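Local coordinates for BfpC (Escherichia coli, PDB 3VHJ), which is a membrane protein essential to type IV pilus biogenesis, represented here by its N-terminal cytoplasmic domain, at residues N4-A9 and S112-D117; K37-M42 and F58-K63; S76-D81 and S151-I156. The protein carries 1 engineered substitution. All coordinates share one frame; numbering follows the deposited sequence.

Contact 1 of 3, residues N4-A9 and S112-D117; sequences NNLGVA and SFHSKD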
ATOM      1  N   ASN A   4      10.752 -10.618 -10.373  1.00 30.72           N
ATOM      2  CA  ASN A   4      11.274 -10.614  -9.010  1.00 27.49           C
ATOM      3  C   ASN A   4      10.103 -10.760  -8.039  1.00 25.74           C
ATOM      4  O   ASN A   4       8.958 -10.919  -8.466  1.00 24.27           O
ATOM      5  CB  ASN A   4      12.057  -9.320  -8.723  1.00 27.71           C
ATOM      6  CG  ASN A   4      11.201  -8.063  -8.823  1.00 28.01           C
ATOM      7  OD1 ASN A   4      10.192  -7.922  -8.135  1.00 24.28           O
ATOM      8  ND2 ASN A   4      11.617  -7.137  -9.674  1.00 27.96           N
ATOM      9  N   ASN A   5      10.374 -10.718  -6.740  1.00 23.80           N
ATOM     10  CA  ASN A   5       9.290 -10.863  -5.777  1.00 21.83           C
ATOM     11  C   ASN A   5       9.132  -9.646  -4.879  1.00 20.65           C
ATOM     12  O   ASN A   5       8.705  -9.755  -3.730  1.00 21.26           O
ATOM     13  CB  ASN A   5       9.481 -12.140  -4.941  1.00 21.90           C
ATOM     14  CG  ASN A   5      10.770 -12.141  -4.130  1.00 23.09           C
ATOM     15  OD1 ASN A   5      11.132 -13.158  -3.530  1.00 24.61           O
ATOM     16  ND2 ASN A   5      11.461 -11.011  -4.103  1.00 18.97           N
ATOM     17  N   LEU A   6       9.460  -8.479  -5.425  1.00 21.21           N
ATOM     18  CA  LEU A   6       9.362  -7.221  -4.690  1.00 21.76           C
ATOM     19  C   LEU A   6       7.936  -6.909  -4.251  1.00 20.67           C
ATOM     20  O   LEU A   6       7.725  -6.165  -3.293  1.00 21.27           O
ATOM     21  CB  LEU A   6       9.857  -6.066  -5.560  1.00 26.44           C
ATOM     22  CG  LEU A   6      11.269  -5.516  -5.373  1.00 30.48           C
ATOM     23  CD1 LEU A   6      11.603  -4.583  -6.534  1.00 31.07           C
ATOM     24  CD2 LEU A   6      11.360  -4.774  -4.042  1.00 31.44           C
ATOM     25  N   GLY A   7       6.962  -7.470  -4.957  1.00 19.00           N
ATOM     26  CA  GLY A   7       5.575  -7.199  -4.630  1.00 16.28           C
ATOM     27  C   GLY A   7       4.921  -8.064  -3.568  1.00 17.19           C
ATOM     28  O   GLY A   7       3.718  -7.936  -3.332  1.00 16.01           O
ATOM     29  N   VAL A   8       5.681  -8.942  -2.923  1.00 16.41           N
ATOM     30  CA  VAL A   8       5.091  -9.798  -1.899  1.00 16.45           C
ATOM     31  C   VAL A   8       5.801  -9.666  -0.560  1.00 18.26           C
ATOM     32  O   VAL A   8       6.977  -9.992  -0.432  1.00 17.50           O
ATOM     33  CB  VAL A   8       5.098 -11.283  -2.338  1.00 17.57           C
ATOM     34  CG1 VAL A   8       4.455 -12.154  -1.269  1.00 17.42           C
ATOM     35  CG2 VAL A   8       4.344 -11.435  -3.648  1.00 19.33           C
ATOM     36  N   ALA A   9       5.072  -9.198   0.445  1.00 17.36           N
ATOM     37  CA  ALA A   9       5.659  -9.032   1.763  1.00 17.73           C
ATOM     38  C   ALA A   9       5.182 -10.114   2.715  1.00 18.57           C
ATOM     39  O   ALA A   9       4.088 -10.654   2.561  1.00 18.29           O
ATOM     40  CB  ALA A   9       5.303  -7.654   2.321  1.00 15.47           C
ATOM     41  N   SER A 112       7.492  -0.861  -1.939  1.00 19.09           N
ATOM     42  CA  SER A 112       8.353  -1.858  -1.325  1.00 19.47           C
ATOM     43  C   SER A 112       9.747  -1.661  -1.914  1.00 20.90           C
ATOM     44  O   SER A 112       9.881  -1.183  -3.042  1.00 19.66           O
ATOM     45  CB  SER A 112       7.846  -3.270  -1.627  1.00 20.02           C
ATOM     46  OG  SER A 112       7.893  -3.539  -3.014  1.00 23.73           O
ATOM     47  N   PHE A 113      10.774  -2.005  -1.145  1.00 20.95           N
ATOM     48  CA  PHE A 113      12.158  -1.862  -1.595  1.00 22.28           C
ATOM     49  C   PHE A 113      12.984  -3.001  -1.023  1.00 22.69           C
ATOM     50  O   PHE A 113      12.728  -3.453   0.087  1.00 22.51           O
ATOM     51  CB  PHE A 113      12.782  -0.556  -1.083  1.00 22.40           C
ATOM     52  CG  PHE A 113      11.955   0.663  -1.339  1.00 23.04           C
ATOM     53  CD1 PHE A 113      10.847   0.948  -0.547  1.00 21.91           C
ATOM     54  CD2 PHE A 113      12.283   1.529  -2.376  1.00 22.32           C
ATOM     55  CE1 PHE A 113      10.078   2.084  -0.786  1.00 23.68           C
ATOM     56  CE2 PHE A 113      11.520   2.665  -2.620  1.00 23.72           C
ATOM     57  CZ  PHE A 113      10.417   2.941  -1.825  1.00 23.08           C
ATOM     58  N   HIS A 114      13.974  -3.470  -1.767  1.00 26.00           N
ATOM     59  CA  HIS A 114      14.818  -4.526  -1.227  1.00 29.21           C
ATOM     60  C   HIS A 114      15.928  -3.878  -0.409  1.00 30.19           C
ATOM     61  O   HIS A 114      16.584  -4.534   0.401  1.00 31.73           O
ATOM     62  CB  HIS A 114      15.398  -5.395  -2.346  1.00 32.50           C
ATOM     63  CG  HIS A 114      14.416  -6.380  -2.902  1.00 36.79           C
ATOM     64  ND1 HIS A 114      13.604  -7.150  -2.096  1.00 38.15           N
ATOM     65  CD2 HIS A 114      14.105  -6.711  -4.178  1.00 37.78           C
ATOM     66  CE1 HIS A 114      12.832  -7.911  -2.853  1.00 38.58           C
ATOM     67  NE2 HIS A 114      13.116  -7.664  -4.119  1.00 38.91           N
ATOM     68  N   SER A 115      16.102  -2.574  -0.608  1.00 30.16           N
ATOM     69  CA  SER A 115      17.126  -1.802   0.094  1.00 30.54           C
ATOM     70  C   SER A 115      16.553  -0.826   1.113  1.00 29.87           C
ATOM     71  O   SER A 115      15.659  -0.038   0.803  1.00 28.40           O
ATOM     72  CB  SER A 115      17.976  -1.025  -0.913  1.00 31.25           C
ATOM     73  OG  SER A 115      18.673   0.029  -0.276  1.00 32.95           O
ATOM     74  N   LYS A 116      17.088  -0.877   2.329  1.00 29.31           N
ATOM     75  CA  LYS A 116      16.647   0.004   3.399  1.00 29.43           C
ATOM     76  C   LYS A 116      16.986   1.461   3.076  1.00 29.83           C
ATOM     77  O   LYS A 116      16.199   2.363   3.352  1.00 27.87           O
ATOM     78  CB  LYS A 116      17.307  -0.405   4.718  1.00 31.36           C
ATOM     79  CG  LYS A 116      16.978   0.508   5.889  1.00 33.63           C
ATOM     80  CD  LYS A 116      17.665   0.051   7.167  1.00 36.95           C
ATOM     81  CE  LYS A 116      17.323   0.965   8.331  1.00 39.41           C
ATOM     82  NZ  LYS A 116      17.940   0.508   9.609  1.00 40.91           N
ATOM     83  N   ASP A 117      18.158   1.693   2.490  1.00 30.06           N
ATOM     84  CA  ASP A 117      18.561   3.054   2.147  1.00 30.51           C
ATOM     85  C   ASP A 117      17.606   3.681   1.142  1.00 28.66           C
ATOM     86  O   ASP A 117      17.230   4.843   1.279  1.00 28.09           O
ATOM     87  CB  ASP A 117      19.988   3.075   1.594  1.00 33.84           C
ATOM     88  CG  ASP A 117      21.025   2.799   2.665  1.00 38.29           C
ATOM     89  OD1 ASP A 117      20.951   3.441   3.736  1.00 40.13           O
ATOM     90  OD2 ASP A 117      21.914   1.948   2.438  1.00 42.88           O
TER
HETATM   91  O   HOH W   1      13.364 -10.461  -5.925  1.00 20.46           O
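The imidazole of H114 carries the methyl CD2 of L6 over one face and the amide ND2 of N5 at its edge, near the ring plane. CD2 stands 3.4 Å from the ring centroid and only 13° off the normal, which identifies a CH-pi contact. The turn that presents L6 is built twice over: N4 OD1 accepts from the backbone N of L6 at 2.9 Å, an Asx turn, and N5 to V8 form a type I beta turn closed by the bond from V8 N to N5 O. L6 itself has chi1 of -100°, off any staggered position, and its CG comes within 3.1 Å of H114 NE2, both consistent with a tight, somewhat strained fit. At the edge, N5 ND2 lies 3.6 Å from H114 CE1, with the amide and ring planes well inclined to each other, so the two groups do not stack. A water links the same residues, accepting from the backbone N of N5 and weakly, at 3.3 Å, from H114 NE2. An alanine in place of L6 would take away CG and both methyls, and the imidazole is likely to lose the cover of this face and be freer to turn. The contact thus seats the N-terminal turn, just ahead of strand 8-11, on the end of strand 107-113, with L95 touching both L6 and H114. Beside this CH-pi contact S112, a buried residue, donates from OG to L6 O at 2.6 Å, with OG 46° out of the carbonyl plane.

Contact 2 of 3, residues K37-M42 and F58-K63; sequences KSLTLM and FAVGDK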
ATOM      1  N   LYS A  37      -9.225   1.955 -16.926  1.00 24.06           N
ATOM      2  CA  LYS A  37      -8.295   2.816 -17.646  1.00 25.87           C
ATOM      3  C   LYS A  37      -6.892   2.549 -17.121  1.00 25.92           C
ATOM      4  O   LYS A  37      -5.920   2.560 -17.875  1.00 24.90           O
ATOM      5  CB  LYS A  37      -8.657   4.292 -17.448  1.00 28.77           C
ATOM      6  CG  LYS A  37      -9.885   4.729 -18.245  1.00 33.78           C
ATOM      7  CD  LYS A  37     -10.367   6.126 -17.858  1.00 36.63           C
ATOM      8  CE  LYS A  37      -9.317   7.195 -18.120  1.00 39.05           C
ATOM      9  NZ  LYS A  37      -9.828   8.555 -17.788  1.00 39.90           N
ATOM     10  N   SER A  38      -6.796   2.296 -15.820  1.00 22.58           N
ATOM     11  CA  SER A  38      -5.510   2.017 -15.199  1.00 22.76           C
ATOM     12  C   SER A  38      -4.995   0.650 -15.649  1.00 22.42           C
ATOM     13  O   SER A  38      -3.815   0.496 -15.969  1.00 23.09           O
ATOM     14  CB  SER A  38      -5.646   2.054 -13.674  1.00 23.39           C
ATOM     15  OG  SER A  38      -4.398   1.825 -13.048  1.00 22.22           O
ATOM     16  N   LEU A  39      -5.883  -0.340 -15.675  1.00 21.14           N
ATOM     17  CA  LEU A  39      -5.507  -1.687 -16.104  1.00 22.11           C
ATOM     18  C   LEU A  39      -5.005  -1.653 -17.545  1.00 23.69           C
ATOM     19  O   LEU A  39      -4.016  -2.301 -17.887  1.00 22.88           O
ATOM     20  CB  LEU A  39      -6.708  -2.631 -16.008  1.00 21.69           C
ATOM     21  CG  LEU A  39      -7.150  -3.046 -14.602  1.00 19.70           C
ATOM     22  CD1 LEU A  39      -8.484  -3.752 -14.680  1.00 20.77           C
ATOM     23  CD2 LEU A  39      -6.097  -3.951 -13.977  1.00 20.26           C
ATOM     24  N   THR A  40      -5.695  -0.893 -18.388  1.00 25.73           N
ATOM     25  CA  THR A  40      -5.313  -0.778 -19.791  1.00 27.26           C
ATOM     26  C   THR A  40      -3.952  -0.107 -19.912  1.00 27.79           C
ATOM     27  O   THR A  40      -3.076  -0.581 -20.634  1.00 28.76           O
ATOM     28  CB  THR A  40      -6.351   0.043 -20.578  1.00 26.52           C
ATOM     29  OG1 THR A  40      -7.602  -0.647 -20.564  1.00 26.33           O
ATOM     30  CG2 THR A  40      -5.900   0.236 -22.027  1.00 28.36           C
ATOM     31  N   LEU A  41      -3.784   0.998 -19.194  1.00 28.06           N
ATOM     32  CA  LEU A  41      -2.533   1.745 -19.210  1.00 29.11           C
ATOM     33  C   LEU A  41      -1.346   0.921 -18.730  1.00 29.43           C
ATOM     34  O   LEU A  41      -0.235   1.086 -19.216  1.00 29.29           O
ATOM     35  CB  LEU A  41      -2.652   2.993 -18.333  1.00 29.93           C
ATOM     36  CG  LEU A  41      -1.359   3.792 -18.132  1.00 31.86           C
ATOM     37  CD1 LEU A  41      -0.939   4.424 -19.455  1.00 33.65           C
ATOM     38  CD2 LEU A  41      -1.575   4.864 -17.081  1.00 32.29           C
HETATM   39  N   MSE A  42      -1.581   0.031 -17.775  1.00 29.25           N
HETATM   40  CA  MSE A  42      -0.498  -0.783 -17.234  1.00 29.45           C
HETATM   41  C   MSE A  42      -0.409  -2.170 -17.848  1.00 27.65           C
HETATM   42  O   MSE A  42       0.467  -2.954 -17.488  1.00 26.45           O
HETATM   43  CB  MSE A  42      -0.660  -0.912 -15.718  1.00 31.63           C
HETATM   44  CG  MSE A  42      -0.773   0.418 -14.990  1.00 35.18           C
HETATM   45 SE   MSE A  42       0.734   1.609 -15.275  1.00 43.82          SE
HETATM   46  CE  MSE A  42       1.997   0.708 -14.138  1.00 41.05           C
ATOM     47  N   PHE A  58      -9.035   1.668  -5.964  1.00 16.80           N
ATOM     48  CA  PHE A  58      -8.619   0.387  -6.501  1.00 17.63           C
ATOM     49  C   PHE A  58      -7.109   0.236  -6.546  1.00 16.75           C
ATOM     50  O   PHE A  58      -6.367   1.215  -6.494  1.00 16.70           O
ATOM     51  CB  PHE A  58      -9.188   0.243  -7.907  1.00 17.65           C
ATOM     52  CG  PHE A  58      -8.919   1.435  -8.777  1.00 18.95           C
ATOM     53  CD1 PHE A  58      -7.685   1.596  -9.398  1.00 20.04           C
ATOM     54  CD2 PHE A  58      -9.886   2.426  -8.933  1.00 20.11           C
ATOM     55  CE1 PHE A  58      -7.416   2.733 -10.164  1.00 21.37           C
ATOM     56  CE2 PHE A  58      -9.631   3.563  -9.694  1.00 21.11           C
ATOM     57  CZ  PHE A  58      -8.392   3.718 -10.311  1.00 22.29           C
ATOM     58  N   ALA A  59      -6.670  -1.011  -6.638  1.00 17.58           N
ATOM     59  CA  ALA A  59      -5.254  -1.320  -6.722  1.00 17.72           C
ATOM     60  C   ALA A  59      -5.030  -2.132  -7.992  1.00 16.75           C
ATOM     61  O   ALA A  59      -5.844  -2.985  -8.342  1.00 16.70           O
ATOM     62  CB  ALA A  59      -4.818  -2.124  -5.500  1.00 16.07           C
ATOM     63  N   VAL A  60      -3.939  -1.852  -8.693  1.00 16.91           N
ATOM     64  CA  VAL A  60      -3.609  -2.598  -9.904  1.00 17.45           C
ATOM     65  C   VAL A  60      -2.288  -3.313  -9.638  1.00 18.29           C
ATOM     66  O   VAL A  60      -1.313  -2.685  -9.228  1.00 18.68           O
ATOM     67  CB  VAL A  60      -3.479  -1.663 -11.130  1.00 16.12           C
ATOM     68  CG1 VAL A  60      -2.879  -2.418 -12.311  1.00 15.23           C
ATOM     69  CG2 VAL A  60      -4.862  -1.147 -11.520  1.00 16.44           C
ATOM     70  N   GLY A  61      -2.270  -4.627  -9.856  1.00 18.26           N
ATOM     71  CA  GLY A  61      -1.068  -5.405  -9.610  1.00 18.99           C
ATOM     72  C   GLY A  61      -0.102  -5.496 -10.776  1.00 20.05           C
ATOM     73  O   GLY A  61      -0.446  -5.191 -11.920  1.00 21.76           O
ATOM     74  N   ASP A  62       1.120  -5.917 -10.474  1.00 19.10           N
ATOM     75  CA  ASP A  62       2.164  -6.068 -11.483  1.00 20.01           C
ATOM     76  C   ASP A  62       2.744  -7.471 -11.378  1.00 19.22           C
ATOM     77  O   ASP A  62       3.517  -7.758 -10.468  1.00 19.09           O
ATOM     78  CB  ASP A  62       3.280  -5.052 -11.256  1.00 20.97           C
ATOM     79  CG  ASP A  62       4.387  -5.159 -12.297  1.00 23.15           C
ATOM     80  OD1 ASP A  62       4.331  -6.073 -13.152  1.00 21.87           O
ATOM     81  OD2 ASP A  62       5.313  -4.327 -12.255  1.00 23.39           O
ATOM     82  N   LYS A  63       2.372  -8.342 -12.306  1.00 19.82           N
ATOM     83  CA  LYS A  63       2.870  -9.712 -12.291  1.00 21.39           C
ATOM     84  C   LYS A  63       4.392  -9.803 -12.363  1.00 21.55           C
ATOM     85  O   LYS A  63       4.967 -10.808 -11.962  1.00 21.58           O
ATOM     86  CB  LYS A  63       2.271 -10.509 -13.451  1.00 25.35           C
ATOM     87  CG  LYS A  63       0.771 -10.730 -13.345  1.00 30.04           C
ATOM     88  CD  LYS A  63       0.278 -11.628 -14.468  1.00 36.06           C
ATOM     89  CE  LYS A  63      -1.219 -11.862 -14.385  1.00 36.12           C
ATOM     90  NZ  LYS A  63      -1.652 -12.821 -15.441  1.00 42.55           N
TER
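V60 points its isopropyl group at helix 37-42, where S38 and M42, one turn apart, and L39 beside S38 meet it. S38 OG is anti to its own backbone N (chi1 -178°), which lays the hydroxyl oxygen against V60 CG2 at 3.4 Å, a van der Waals approach of oxygen to methyl. L39 starts out across the helix face, but its CD2 bends back to the strand and sits almost equally far from both V60 methyls, 3.9 Å from CG2; the two side chains meet at a slant. V60 is turned with CG1 anti to its backbone N (chi1 169°), so that this methyl also faces CB of M42, a selenomethionine, at the looser distance of 4.3 Å. F58, two residues earlier on the same side of the strand, puts ring atom CE1 4.0 Å from S38 CB, and the approach is oblique to the ring. The intervening A59 points away from the helix, as strand alternation requires. All these contacts are apolar or oxygen-to-methyl. The axes of helix 37-42 and strand 58-60 pass 9.1 Å apart and run within 13° of parallel, which gives a helix-on-sheet packing with the side chains interposed. Helix 31-42 thereby covers one face of an antiparallel sheet in which strand 55-60 lies between strand 21-23, bonded through F58 with G23 and V60 with L21, and its hairpin partner 46-52; L35 of the helix touches both F58 and V60, while L21 reaches S38 and M42.

Contact 3 of 3, residues S76-D81 and S151-I156; sequences SAIDFD and SELSLI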
ATOM      1  N   SER A  76      -5.211  -2.923   2.019  1.00 19.56           N
ATOM      2  CA  SER A  76      -6.637  -3.169   2.235  1.00 21.00           C
ATOM      3  C   SER A  76      -6.859  -3.815   3.599  1.00 22.57           C
ATOM      4  O   SER A  76      -7.927  -3.669   4.199  1.00 24.84           O
ATOM      5  CB  SER A  76      -7.205  -4.093   1.157  1.00 17.17           C
ATOM      6  OG  SER A  76      -6.753  -5.430   1.323  1.00 19.47           O
ATOM      7  N   ALA A  77      -5.841  -4.521   4.078  1.00 21.52           N
ATOM      8  CA  ALA A  77      -5.907  -5.223   5.355  1.00 22.82           C
ATOM      9  C   ALA A  77      -5.620  -4.350   6.570  1.00 22.70           C
ATOM     10  O   ALA A  77      -5.893  -4.758   7.698  1.00 23.69           O
ATOM     11  CB  ALA A  77      -4.949  -6.419   5.344  1.00 20.56           C
ATOM     12  N   ILE A  78      -5.063  -3.161   6.349  1.00 21.31           N
ATOM     13  CA  ILE A  78      -4.765  -2.258   7.455  1.00 20.79           C
ATOM     14  C   ILE A  78      -6.016  -1.455   7.762  1.00 21.68           C
ATOM     15  O   ILE A  78      -6.538  -0.737   6.907  1.00 21.04           O
ATOM     16  CB  ILE A  78      -3.599  -1.303   7.115  1.00 20.99           C
ATOM     17  CG1 ILE A  78      -2.321  -2.118   6.890  1.00 20.23           C
ATOM     18  CG2 ILE A  78      -3.384  -0.305   8.260  1.00 21.38           C
ATOM     19  CD1 ILE A  78      -1.089  -1.277   6.571  1.00 17.05           C
ATOM     20  N   ASP A  79      -6.503  -1.595   8.987  1.00 20.14           N
ATOM     21  CA  ASP A  79      -7.713  -0.908   9.403  1.00 20.34           C
ATOM     22  C   ASP A  79      -7.584   0.598   9.287  1.00 19.53           C
ATOM     23  O   ASP A  79      -6.503   1.159   9.472  1.00 19.39           O
ATOM     24  CB  ASP A  79      -8.057  -1.289  10.850  1.00 20.56           C
ATOM     25  CG  ASP A  79      -9.498  -0.959  11.221  1.00 22.84           C
ATOM     26  OD1 ASP A  79     -10.302  -0.631  10.320  1.00 20.21           O
ATOM     27  OD2 ASP A  79      -9.829  -1.047  12.423  1.00 25.30           O
ATOM     28  N   PHE A  80      -8.690   1.244   8.942  1.00 18.13           N
ATOM     29  CA  PHE A  80      -8.727   2.694   8.852  1.00 18.66           C
ATOM     30  C   PHE A  80      -9.755   3.132   9.890  1.00 19.66           C
ATOM     31  O   PHE A  80     -10.899   2.689   9.847  1.00 19.03           O
ATOM     32  CB  PHE A  80      -9.179   3.166   7.471  1.00 17.61           C
ATOM     33  CG  PHE A  80      -9.282   4.657   7.364  1.00 19.95           C
ATOM     34  CD1 PHE A  80      -8.141   5.453   7.468  1.00 19.00           C
ATOM     35  CD2 PHE A  80     -10.519   5.276   7.226  1.00 18.71           C
ATOM     36  CE1 PHE A  80      -8.236   6.843   7.442  1.00 20.04           C
ATOM     37  CE2 PHE A  80     -10.621   6.666   7.200  1.00 16.80           C
ATOM     38  CZ  PHE A  80      -9.477   7.447   7.310  1.00 17.50           C
ATOM     39  N   ASP A  81      -9.353   3.991  10.822  1.00 21.05           N
ATOM     40  CA  ASP A  81     -10.268   4.441  11.868  1.00 21.90           C
ATOM     41  C   ASP A  81     -10.593   5.923  11.802  1.00 22.61           C
ATOM     42  O   ASP A  81     -11.128   6.490  12.757  1.00 23.18           O
ATOM     43  CB  ASP A  81      -9.689   4.108  13.244  1.00 23.01           C
ATOM     44  CG  ASP A  81      -8.452   4.927  13.578  1.00 26.01           C
ATOM     45  OD1 ASP A  81      -7.704   4.511  14.485  1.00 28.30           O
ATOM     46  OD2 ASP A  81      -8.227   5.984  12.950  1.00 25.47           O
ATOM     47  N   SER A 151       3.215  -5.347  12.221  1.00 26.82           N
ATOM     48  CA  SER A 151       2.472  -6.326  13.011  1.00 28.15           C
ATOM     49  C   SER A 151       1.758  -5.694  14.199  1.00 27.82           C
ATOM     50  O   SER A 151       0.869  -6.304  14.787  1.00 30.14           O
ATOM     51  CB  SER A 151       3.412  -7.431  13.512  1.00 28.98           C
ATOM     52  OG  SER A 151       4.369  -6.924  14.430  1.00 29.63           O
ATOM     53  N   GLU A 152       2.151  -4.477  14.554  1.00 27.27           N
ATOM     54  CA  GLU A 152       1.532  -3.783  15.679  1.00 29.00           C
ATOM     55  C   GLU A 152       0.349  -2.918  15.256  1.00 29.96           C
ATOM     56  O   GLU A 152      -0.303  -2.305  16.100  1.00 31.75           O
ATOM     57  CB  GLU A 152       2.562  -2.916  16.406  1.00 29.66           C
ATOM     58  CG  GLU A 152       3.648  -3.712  17.110  1.00 32.22           C
ATOM     59  CD  GLU A 152       4.663  -2.831  17.812  1.00 32.97           C
ATOM     60  OE1 GLU A 152       5.432  -2.129  17.125  1.00 33.94           O
ATOM     61  OE2 GLU A 152       4.688  -2.839  19.055  1.00 36.33           O
ATOM     62  N   LEU A 153       0.078  -2.862  13.954  1.00 29.01           N
ATOM     63  CA  LEU A 153      -1.040  -2.069  13.441  1.00 28.63           C
ATOM     64  C   LEU A 153      -2.316  -2.909  13.436  1.00 28.95           C
ATOM     65  O   LEU A 153      -2.259  -4.132  13.322  1.00 30.26           O
ATOM     66  CB  LEU A 153      -0.744  -1.585  12.014  1.00 26.92           C
ATOM     67  CG  LEU A 153       0.529  -0.768  11.775  1.00 27.07           C
ATOM     68  CD1 LEU A 153       0.635  -0.415  10.291  1.00 25.34           C
ATOM     69  CD2 LEU A 153       0.510   0.494  12.619  1.00 27.96           C
ATOM     70  N   SER A 154      -3.466  -2.253  13.551  1.00 29.26           N
ATOM     71  CA  SER A 154      -4.742  -2.965  13.555  1.00 31.47           C
ATOM     72  C   SER A 154      -5.143  -3.387  12.143  1.00 30.66           C
ATOM     73  O   SER A 154      -5.159  -2.570  11.219  1.00 28.61           O
ATOM     74  CB  SER A 154      -5.845  -2.087  14.158  1.00 33.16           C
ATOM     75  OG  SER A 154      -5.561  -1.760  15.508  1.00 37.05           O
ATOM     76  N   LEU A 155      -5.478  -4.664  11.987  1.00 31.74           N
ATOM     77  CA  LEU A 155      -5.869  -5.196  10.687  1.00 33.25           C
ATOM     78  C   LEU A 155      -7.331  -5.616  10.622  1.00 34.15           C
ATOM     79  O   LEU A 155      -8.032  -5.687  11.633  1.00 34.27           O
ATOM     80  CB  LEU A 155      -5.004  -6.407  10.332  1.00 33.08           C
ATOM     81  CG  LEU A 155      -3.488  -6.278  10.470  1.00 33.03           C
ATOM     82  CD1 LEU A 155      -2.839  -7.556   9.966  1.00 34.20           C
ATOM     83  CD2 LEU A 155      -2.985  -5.083   9.678  1.00 33.22           C
ATOM     84  N   ILE A 156      -7.777  -5.886   9.402  1.00 32.68           N
ATOM     85  CA  ILE A 156      -9.132  -6.342   9.139  1.00 31.17           C
ATOM     86  C   ILE A 156      -8.955  -7.329   7.998  1.00 31.79           C
ATOM     87  O   ILE A 156      -7.841  -7.491   7.489  1.00 30.67           O
ATOM     88  CB  ILE A 156     -10.066  -5.188   8.682  1.00 31.89           C
ATOM     89  CG1 ILE A 156      -9.446  -4.435   7.504  1.00 31.08           C
ATOM     90  CG2 ILE A 156     -10.336  -4.245   9.841  1.00 32.68           C
ATOM     91  CD1 ILE A 156     -10.348  -3.365   6.925  1.00 30.96           C
TER
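The first torsions of D79 and I156 turn their side chains onto each other: CG of D79 is anti to its backbone N (chi1 -163°), while CG1 of I156 sits between its backbone N and carbonyl carbon (chi1 53°). The second setting sends the two branches of the isoleucine different ways. CG2 rests 3.6 Å from D79 OD1, the two side chains crossing at about a right angle, and CD1 comes to 3.7 Å from the backbone O of S76. Two backbone bonds fix this pairing. I156 N donates to A77 O at 2.8 Å, and D79 N donates to S154 O at the same length with an N-H...O angle of 155°. A77 O takes a further approach from L155 CA at 3.0 Å, a CA-H...O contact, so this buried carbonyl is met by more than its one N-H. The apolar side is carried by I78, whose CG1 lies 4.1 Å from L155 CD2 and whose CD1 lies 4.2 Å from L153 CD1. F85 and I99 continue that apolar patch around I78, and Y16 touches both A77 and L155. The bond pattern makes I78 and L155 a non-hydrogen-bonded antiparallel pair, in keeping with their CA atoms being 4.5 Å apart. It is a single beta bridge, tying the long loop between strands 135-137 and 162-163 to the chain leaving helix 74-77.

Contact 2 is mostly buried, with M42 at its surface margin, whereas contacts 1 and 3 are partly buried and hold more exposed residues. Their chemistry follows: contact 2 joins a helix to a sheet through side chains alone, contact 1 adds a ring face and a hydroxyl-to-carbonyl bond, and contact 3 depends on paired backbone bonds. Contacts 2 and 3 lie on opposite sides of the chain's centre, their centres about 24 Å apart. The segments of contact 2 fall within the loop closed by contact 1, while contacts 1 and 3 interleave along the chain. Contacts 1 and 3 share strand 14-17 as a neighbour: Y16 is backbone hydrogen-bonded to A9 and touches A77 and L155.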